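Local coordinates for protein DNA double-strand break repair nuclease NurA (Sulfolobus solfataricus, PDB 2YGK) that processes the ends of double-stranded DNA as a manganese-dependent homodimeric nuclease, probably working with the HerA helicase to resect the 5' strand during double-strand break repair, at residues M174-L177 and L178-L181; K281-K284 and E285-R289; P215-T218 and V219-F223. All blocks are in the same frame, centred on the assembly; numbering follows the deposited sequence.

Contact 1, contact 3 and contact 2 follow one another in that order from the N terminus, each local to one helix; none closes a long loop, and none nests in or crosses another. Contact 1 (174-181) lies on helix 171-193, which packs on helices 104-123, 151-159 and 162-166. Contact 3 (215-223) spans the N-cap Pro-215 and the short helix 216-223, between strands 197-201 and 228-236 in the sequence, set against strand 255-262, helix 17-38 and the second subunit. Contact 2 (281-289) lies on helix 280-291 and packs on strands 228-236 and 255-262. Strand 255-262 thus touches both later contacts, whose centres are about 21 Å apart; contact 1 lies across the chain's centre from them.

Contact 1 of 3, residues M174-L177 and L178-L181; sequences MRDL and LMLL
Met-174, a selenomethionine, sends CG anti to its backbone N (chi1 -175°) and stays extended to its end, whereas Leu-178, one turn on, has CG anti to its carbonyl carbon and beside its own N (chi1 -77°). The two side chains therefore cross, and the terminal CE of Met-174 meets CD1 of Leu-178 at 3.8 Å. Leu-178 N donates to Met-174 O over 2.8 Å. The next pair, Arg-175 and selenomethionine Met-179, run alongside each other in the same direction, but Met-179 has two conformers, which leaves the approach of its SE to Arg-175 CG and Asp-176 OD1 doubtful. Asp-176 OD1 sits over the centre of the Arg-175 guanidinium face, 3.2 Å from NH1 of Arg-175; this salt bridge is one of charge, with no N-H aimed at the oxygen. The helix, 171-193, belongs to the RNase H-like NurA domain. Leu-178 continues onto Ile-165 of helix 162-166 and Leu-110 of helix 104-123, while Leu-177 and Leu-180 both reach Ile-157 of helix 151-159. Chemically, the buried Leu-177, Leu-178 and Leu-180 join these neighbouring helices through apolar contacts, and the adjacent Arg-175 and Asp-176 charges probably offset one another at the partly exposed arginine.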
loop_
_atom_site.group_PDB
_atom_site.type_symbol
_atom_site.label_atom_id
_atom_site.label_comp_id
_atom_site.label_asym_id
_atom_site.label_seq_id
_atom_site.Cartn_x
_atom_site.Cartn_y
_atom_site.Cartn_z
HETATM N N MSE A 174 -18.526 -5.154 5.050
HETATM C CA MSE A 174 -18.347 -3.699 5.135
HETATM C C MSE A 174 -17.642 -3.117 3.867
HETATM O O MSE A 174 -18.142 -2.184 3.227
HETATM C CB MSE A 174 -17.625 -3.242 6.404
HETATM C CG MSE A 174 -17.596 -1.708 6.449
HETATM SE SE MSE A 174 -16.655 -0.848 7.862
HETATM C CE MSE A 174 -17.244 0.953 7.734
ATOM N N ARG A 175 -16.490 -3.677 3.515
ATOM C CA ARG A 175 -15.830 -3.279 2.298
ATOM C C ARG A 175 -16.840 -3.323 1.161
ATOM O O ARG A 175 -16.937 -2.372 0.404
ATOM C CB ARG A 175 -14.633 -4.163 1.983
ATOM C CG ARG A 175 -14.157 -4.076 0.516
ATOM C CD ARG A 175 -13.184 -5.187 0.172
ATOM N NE ARG A 175 -13.727 -6.483 0.591
ATOM C CZ ARG A 175 -14.003 -7.505 -0.213
ATOM N NH1 ARG A 175 -13.751 -7.442 -1.518
ATOM N NH2 ARG A 175 -14.517 -8.618 0.306
ATOM N N ASP A 176 -17.590 -4.415 1.057
ATOM C CA ASP A 176 -18.505 -4.618 -0.069
ATOM C C ASP A 176 -19.706 -3.672 -0.032
ATOM O O ASP A 176 -20.091 -3.129 -1.067
ATOM C CB ASP A 176 -18.948 -6.085 -0.178
ATOM C CG ASP A 176 -17.897 -6.963 -0.856
ATOM O OD1 ASP A 176 -16.773 -6.476 -1.128
ATOM O OD2 ASP A 176 -18.202 -8.136 -1.147
ATOM N N LEU A 177 -20.276 -3.446 1.146
ATOM C CA LEU A 177 -21.295 -2.412 1.280
ATOM C C LEU A 177 -20.795 -1.033 0.898
ATOM O O LEU A 177 -21.522 -0.274 0.281
ATOM C CB LEU A 177 -21.833 -2.336 2.695
ATOM C CG LEU A 177 -22.970 -3.265 3.043
ATOM C CD1 LEU A 177 -23.446 -2.896 4.463
ATOM C CD2 LEU A 177 -24.121 -3.212 2.022
ATOM N N LEU A 178 -19.571 -0.689 1.285
ATOM C CA LEU A 178 -19.012 0.625 0.926
ATOM C C LEU A 178 -18.797 0.754 -0.580
ATOM O O LEU A 178 -19.041 1.795 -1.139
ATOM C CB LEU A 178 -17.727 0.914 1.693
ATOM C CG LEU A 178 -17.926 1.331 3.155
ATOM C CD1 LEU A 178 -16.650 1.163 4.031
ATOM C CD2 LEU A 178 -18.439 2.742 3.216
HETATM N N MSE A 179 -18.355 -0.318 -1.225
HETATM C CA MSE A 179 -18.212 -0.331 -2.670
HETATM C C MSE A 179 -19.549 -0.024 -3.335
HETATM O O MSE A 179 -19.634 0.846 -4.207
HETATM C CB MSE A 179 -17.694 -1.687 -3.138
HETATM C CG MSE A 179 -16.238 -1.901 -2.820
HETATM SE SE MSE A 179 -15.598 -3.628 -3.385
HETATM C CE MSE A 179 -15.675 -3.336 -5.322
ATOM N N LEU A 180 -20.593 -0.732 -2.913
ATOM C CA LEU A 180 -21.943 -0.487 -3.423
ATOM C C LEU A 180 -22.367 0.971 -3.249
ATOM O O LEU A 180 -22.804 1.615 -4.204
ATOM C CB LEU A 180 -22.970 -1.395 -2.742
ATOM C CG LEU A 180 -23.494 -2.589 -3.543
ATOM C CD1 LEU A 180 -24.626 -3.260 -2.777
ATOM C CD2 LEU A 180 -23.991 -2.185 -4.935
ATOM N N LEU A 181 -22.204 1.491 -2.034
ATOM C CA LEU A 181 -22.533 2.893 -1.748
ATOM C C LEU A 181 -21.904 3.856 -2.761
ATOM O O LEU A 181 -22.572 4.740 -3.310
ATOM C CB LEU A 181 -22.086 3.280 -0.332
ATOM C CG LEU A 181 -22.536 4.678 0.103
ATOM C CD1 LEU A 181 -24.043 4.848 -0.107
ATOM C CD2 LEU A 181 -22.141 4.983 1.534
#

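Contact 2 of 3, residues K281-K284 and E285-R289; sequences KIVK and EIMDR
Glu-285 reaches back over the preceding turn of helix to Lys-281, and each part of its chain finds something there. Its CB lies 3.4 Å from Ile-282 O, and CG, anti to the carbonyl carbon (chi1 -67°), comes to 3.3 Å from Lys-281 O. The carboxylate carbon CD remains near that same carbonyl oxygen. At the tip the two oxygens part: OE2 rests against the aliphatic run of Lys-281, 3.6 Å from its CE, while OE1 faces Arg-289 one turn later. Lys-281 is extended throughout and crosses the glutamate, so the methylenes, more than the ammonium, make the touch; its NZ stays 4.6 Å from OE2 of Glu-285, too far for a salt bridge. With Arg-289 there is a salt bridge, NH1 to Glu-285 OE1 at 3.6 Å, but the oxygen is well out of the guanidinium plane and no N-H points at it. The Lys-281/Glu-285 and Glu-285/Arg-289 pairs are i to i+4 neighbours on an amphipathic helix, 280-291, within the RNase H-like NurA domain. Next to this pair, Ile-282 CG2 meets Ile-286 CD1 at 3.8 Å as they cross. Val-283 CG1 lies 4.2 Å from SE of selenomethionine Met-287, and both residues press on Phe-229 of strand 228-236. Asp-288 turns its carboxylate to other partners, OD1 forming a salt bridge with Arg-227 and OD2 a hydrogen bond with Tyr-42 OH. Backbone bonds from the N atoms of Glu-285, Ile-286, Met-287 and Asp-288 return to the carbonyl oxygens of residues 281 to 284.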
loop_
_atom_site.group_PDB
_atom_site.type_symbol
_atom_site.label_atom_id
_atom_site.label_comp_id
_atom_site.label_asym_id
_atom_site.label_seq_id
_atom_site.Cartn_x
_atom_site.Cartn_y
_atom_site.Cartn_z
ATOM N N LYS A 281 -15.345 20.808 -30.356
ATOM C CA LYS A 281 -15.750 22.107 -29.856
ATOM C C LYS A 281 -15.914 22.066 -28.332
ATOM O O LYS A 281 -15.410 22.948 -27.623
ATOM C CB LYS A 281 -17.059 22.526 -30.500
ATOM C CG LYS A 281 -17.495 23.933 -30.194
ATOM C CD LYS A 281 -18.865 24.163 -30.826
ATOM C CE LYS A 281 -19.277 25.612 -30.789
ATOM N NZ LYS A 281 -20.608 25.743 -31.377
ATOM N N ILE A 282 -16.618 21.053 -27.831
ATOM C CA ILE A 282 -16.823 20.934 -26.391
ATOM C C ILE A 282 -15.477 20.819 -25.679
ATOM O O ILE A 282 -15.225 21.564 -24.726
ATOM C CB ILE A 282 -17.801 19.785 -26.018
ATOM C CG1 ILE A 282 -19.234 20.157 -26.479
ATOM C CG2 ILE A 282 -17.791 19.561 -24.527
ATOM C CD1 ILE A 282 -20.145 19.000 -26.905
ATOM N N VAL A 283 -14.615 19.928 -26.156
ATOM C CA VAL A 283 -13.280 19.766 -25.597
ATOM C C VAL A 283 -12.500 21.083 -25.501
ATOM O O VAL A 283 -11.902 21.356 -24.443
ATOM C CB VAL A 283 -12.456 18.752 -26.418
ATOM C CG1 VAL A 283 -10.978 18.996 -26.274
ATOM C CG2 VAL A 283 -12.803 17.350 -25.994
ATOM N N LYS A 284 -12.498 21.879 -26.583
ATOM C CA LYS A 284 -11.825 23.179 -26.607
ATOM C C LYS A 284 -12.496 24.195 -25.659
ATOM O O LYS A 284 -11.811 25.034 -25.026
ATOM C CB LYS A 284 -11.803 23.774 -28.019
ATOM C CG LYS A 284 -10.775 23.206 -28.980
ATOM C CD LYS A 284 -11.077 23.603 -30.412
ATOM C CE LYS A 284 -10.097 22.981 -31.421
ATOM N NZ LYS A 284 -10.530 23.120 -32.834
ATOM N N GLU A 285 -13.823 24.138 -25.559
ATOM C CA GLU A 285 -14.520 24.975 -24.568
ATOM C C GLU A 285 -14.121 24.557 -23.146
ATOM O O GLU A 285 -13.906 25.411 -22.292
ATOM C CB GLU A 285 -16.046 24.897 -24.724
ATOM C CG GLU A 285 -16.597 25.522 -26.022
ATOM C CD GLU A 285 -18.120 25.361 -26.155
ATOM O OE1 GLU A 285 -18.790 24.941 -25.157
ATOM O OE2 GLU A 285 -18.650 25.666 -27.250
ATOM N N ILE A 286 -14.016 23.248 -22.899
ATOM C CA ILE A 286 -13.667 22.770 -21.564
ATOM C C ILE A 286 -12.218 23.134 -21.214
ATOM O O ILE A 286 -11.927 23.467 -20.067
ATOM C CB ILE A 286 -13.861 21.236 -21.413
ATOM C CG1 ILE A 286 -15.352 20.871 -21.344
ATOM C CG2 ILE A 286 -13.156 20.696 -20.161
ATOM C CD1 ILE A 286 -15.582 19.354 -21.442
HETATM N N MSE A 287 -11.316 23.065 -22.190
HETATM C CA MSE A 287 -9.948 23.480 -21.952
HETATM C C MSE A 287 -9.877 24.968 -21.621
HETATM O O MSE A 287 -9.199 25.379 -20.704
HETATM C CB MSE A 287 -9.100 23.211 -23.193
HETATM C CG MSE A 287 -8.833 21.754 -23.414
HETATM SE SE MSE A 287 -7.749 21.424 -24.967
HETATM C CE MSE A 287 -6.142 22.451 -24.620
ATOM N N ASP A 288 -10.574 25.770 -22.411
ATOM C CA ASP A 288 -10.505 27.232 -22.318
ATOM C C ASP A 288 -10.997 27.693 -20.981
ATOM O O ASP A 288 -10.352 28.496 -20.321
ATOM C CB ASP A 288 -11.333 27.860 -23.430
ATOM C CG ASP A 288 -10.603 27.885 -24.766
ATOM O OD1 ASP A 288 -9.403 27.513 -24.775
ATOM O OD2 ASP A 288 -11.232 28.269 -25.802
ATOM N N ARG A 289 -12.129 27.139 -20.566
ATOM C CA ARG A 289 -12.702 27.383 -19.239
ATOM C C ARG A 289 -11.855 26.856 -18.070
ATOM O O ARG A 289 -11.692 27.539 -17.054
ATOM C CB ARG A 289 -14.115 26.788 -19.185
ATOM C CG ARG A 289 -15.081 27.463 -20.134
ATOM C CD ARG A 289 -16.223 26.564 -20.444
ATOM N NE ARG A 289 -17.290 27.247 -21.181
ATOM C CZ ARG A 289 -18.355 26.640 -21.707
ATOM N NH1 ARG A 289 -18.518 25.322 -21.623
ATOM N NH2 ARG A 289 -19.266 27.352 -22.342
#

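Contact 3 of 3, residues P215-T218 and V219-F223; sequences PDIT and VLELF
Pro-215 O accepts Val-219 N at 3.0 Å, in the carbonyl plane and with an N-H...O angle of 164°, and so opens the alpha-helical bonding of helix 216-223 from the N-cap position. This short helix of the RNase H-like NurA domain stands at the homodimer interface. Its second bond runs from Leu-220 N to Asp-216 O at 2.9 Å, but further on Glu-221 N divides between two weak bonds, to Ile-217 O and Thr-218 O, before Leu-222 N returns to Thr-218 O. Among the side chains, Ile-217 and Glu-221 lie alongside each other and point the same way. Ile-217 has CG1 anti to the backbone N (chi1 -164°), which carries it beside the glutamate tip, 4.0 Å from Glu-221 OE2. Glu-221 extends beyond CG, and its CG comes to 3.3 Å from Ile-217 O. An alanine here removes the carboxylate, and would probably leave Ile-217 CG1 without its neighbour and Arg-67 of the second subunit without its weak, long ion-pair mate. On another flank Val-219 CB stands 3.4 Å from Asp-216 O, and Leu-220 CG is equally close to that same oxygen, so the carbonyl is flanked by apolar carbons beside its hydrogen bond. Asp-216 itself turns its carboxylate to the backbone N atoms of Leu-209 and Phe-210, fixing the start of the helix to the preceding loop. Trp-333 of the second subunit stacks on the ring of Phe-223, and Trp-334 of that subunit packs on Leu-222. Within the helix, the Phe-223 ring takes Leu-222 CB on one face, 3.8 Å above the plane and offset toward the rim.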
loop_
_atom_site.group_PDB
_atom_site.type_symbol
_atom_site.label_atom_id
_atom_site.label_comp_id
_atom_site.label_asym_id
_atom_site.label_seq_id
_atom_site.Cartn_x
_atom_site.Cartn_y
_atom_site.Cartn_z
ATOM N N PRO A 215 1.836 3.735 -20.234
ATOM C CA PRO A 215 0.522 4.348 -20.421
ATOM C C PRO A 215 0.519 5.555 -21.373
ATOM O O PRO A 215 1.551 6.210 -21.583
ATOM C CB PRO A 215 0.115 4.736 -19.000
ATOM C CG PRO A 215 1.356 4.767 -18.221
ATOM C CD PRO A 215 2.299 3.816 -18.840
ATOM N N ASP A 216 -0.661 5.817 -21.937
ATOM C CA ASP A 216 -0.871 6.843 -22.976
ATOM C C ASP A 216 -0.469 8.215 -22.507
ATOM O O ASP A 216 0.118 9.009 -23.266
ATOM C CB ASP A 216 -2.337 6.916 -23.369
ATOM C CG ASP A 216 -2.818 5.683 -24.108
ATOM O OD1 ASP A 216 -2.021 5.027 -24.813
ATOM O OD2 ASP A 216 -4.022 5.376 -23.985
ATOM N N ILE A 217 -0.790 8.467 -21.245
ATOM C CA ILE A 217 -0.565 9.750 -20.610
ATOM C C ILE A 217 0.922 10.008 -20.539
ATOM O O ILE A 217 1.339 11.151 -20.692
ATOM C CB ILE A 217 -1.236 9.829 -19.205
ATOM C CG1 ILE A 217 -1.329 11.289 -18.723
ATOM C CG2 ILE A 217 -0.507 8.955 -18.192
ATOM C CD1 ILE A 217 -2.045 11.482 -17.339
ATOM N N THR A 218 1.723 8.953 -20.356
ATOM C CA THR A 218 3.183 9.079 -20.341
ATOM C C THR A 218 3.749 9.253 -21.754
ATOM O O THR A 218 4.694 10.017 -21.981
ATOM C CB THR A 218 3.828 7.839 -19.699
ATOM O OG1 THR A 218 3.347 7.690 -18.354
ATOM C CG2 THR A 218 5.327 7.952 -19.698
ATOM N N VAL A 219 3.177 8.530 -22.705
ATOM C CA VAL A 219 3.499 8.722 -24.115
ATOM C C VAL A 219 3.301 10.183 -24.550
ATOM O O VAL A 219 4.174 10.753 -25.172
ATOM C CB VAL A 219 2.692 7.741 -25.021
ATOM C CG1 VAL A 219 2.605 8.237 -26.399
ATOM C CG2 VAL A 219 3.355 6.405 -25.056
ATOM N N LEU A 220 2.186 10.805 -24.191
ATOM C CA LEU A 220 1.944 12.213 -24.584
ATOM C C LEU A 220 2.848 13.254 -23.924
ATOM O O LEU A 220 3.078 14.335 -24.465
ATOM C CB LEU A 220 0.499 12.612 -24.303
ATOM C CG LEU A 220 -0.562 11.836 -25.063
ATOM C CD1 LEU A 220 -1.891 11.991 -24.353
ATOM C CD2 LEU A 220 -0.601 12.284 -26.552
ATOM N N GLU A 221 3.330 12.953 -22.731
ATOM C CA GLU A 221 4.193 13.877 -21.999
ATOM C C GLU A 221 5.575 13.818 -22.576
ATOM O O GLU A 221 6.294 14.805 -22.552
ATOM C CB GLU A 221 4.215 13.539 -20.517
ATOM C CG GLU A 221 2.907 13.893 -19.779
ATOM C CD GLU A 221 2.876 13.420 -18.322
ATOM O OE1 GLU A 221 3.917 12.953 -17.797
ATOM O OE2 GLU A 221 1.793 13.528 -17.696
ATOM N N LEU A 222 5.947 12.656 -23.105
ATOM C CA LEU A 222 7.256 12.512 -23.697
ATOM C C LEU A 222 7.325 13.184 -25.052
ATOM O O LEU A 222 8.267 13.953 -25.300
ATOM C CB LEU A 222 7.667 11.036 -23.808
ATOM C CG LEU A 222 8.084 10.364 -22.503
ATOM C CD1 LEU A 222 8.477 8.977 -22.820
ATOM C CD2 LEU A 222 9.220 11.109 -21.831
ATOM N N PHE A 223 6.319 12.940 -25.900
ATOM C CA PHE A 223 6.402 13.292 -27.323
ATOM C C PHE A 223 5.571 14.473 -27.820
ATOM O O PHE A 223 5.523 14.715 -29.016
ATOM C CB PHE A 223 6.113 12.052 -28.155
ATOM C CG PHE A 223 7.109 10.961 -27.931
ATOM C CD1 PHE A 223 8.412 11.137 -28.325
ATOM C CD2 PHE A 223 6.757 9.790 -27.263
ATOM C CE1 PHE A 223 9.353 10.154 -28.089
ATOM C CE2 PHE A 223 7.683 8.800 -27.027
ATOM C CZ PHE A 223 8.987 8.972 -27.442
#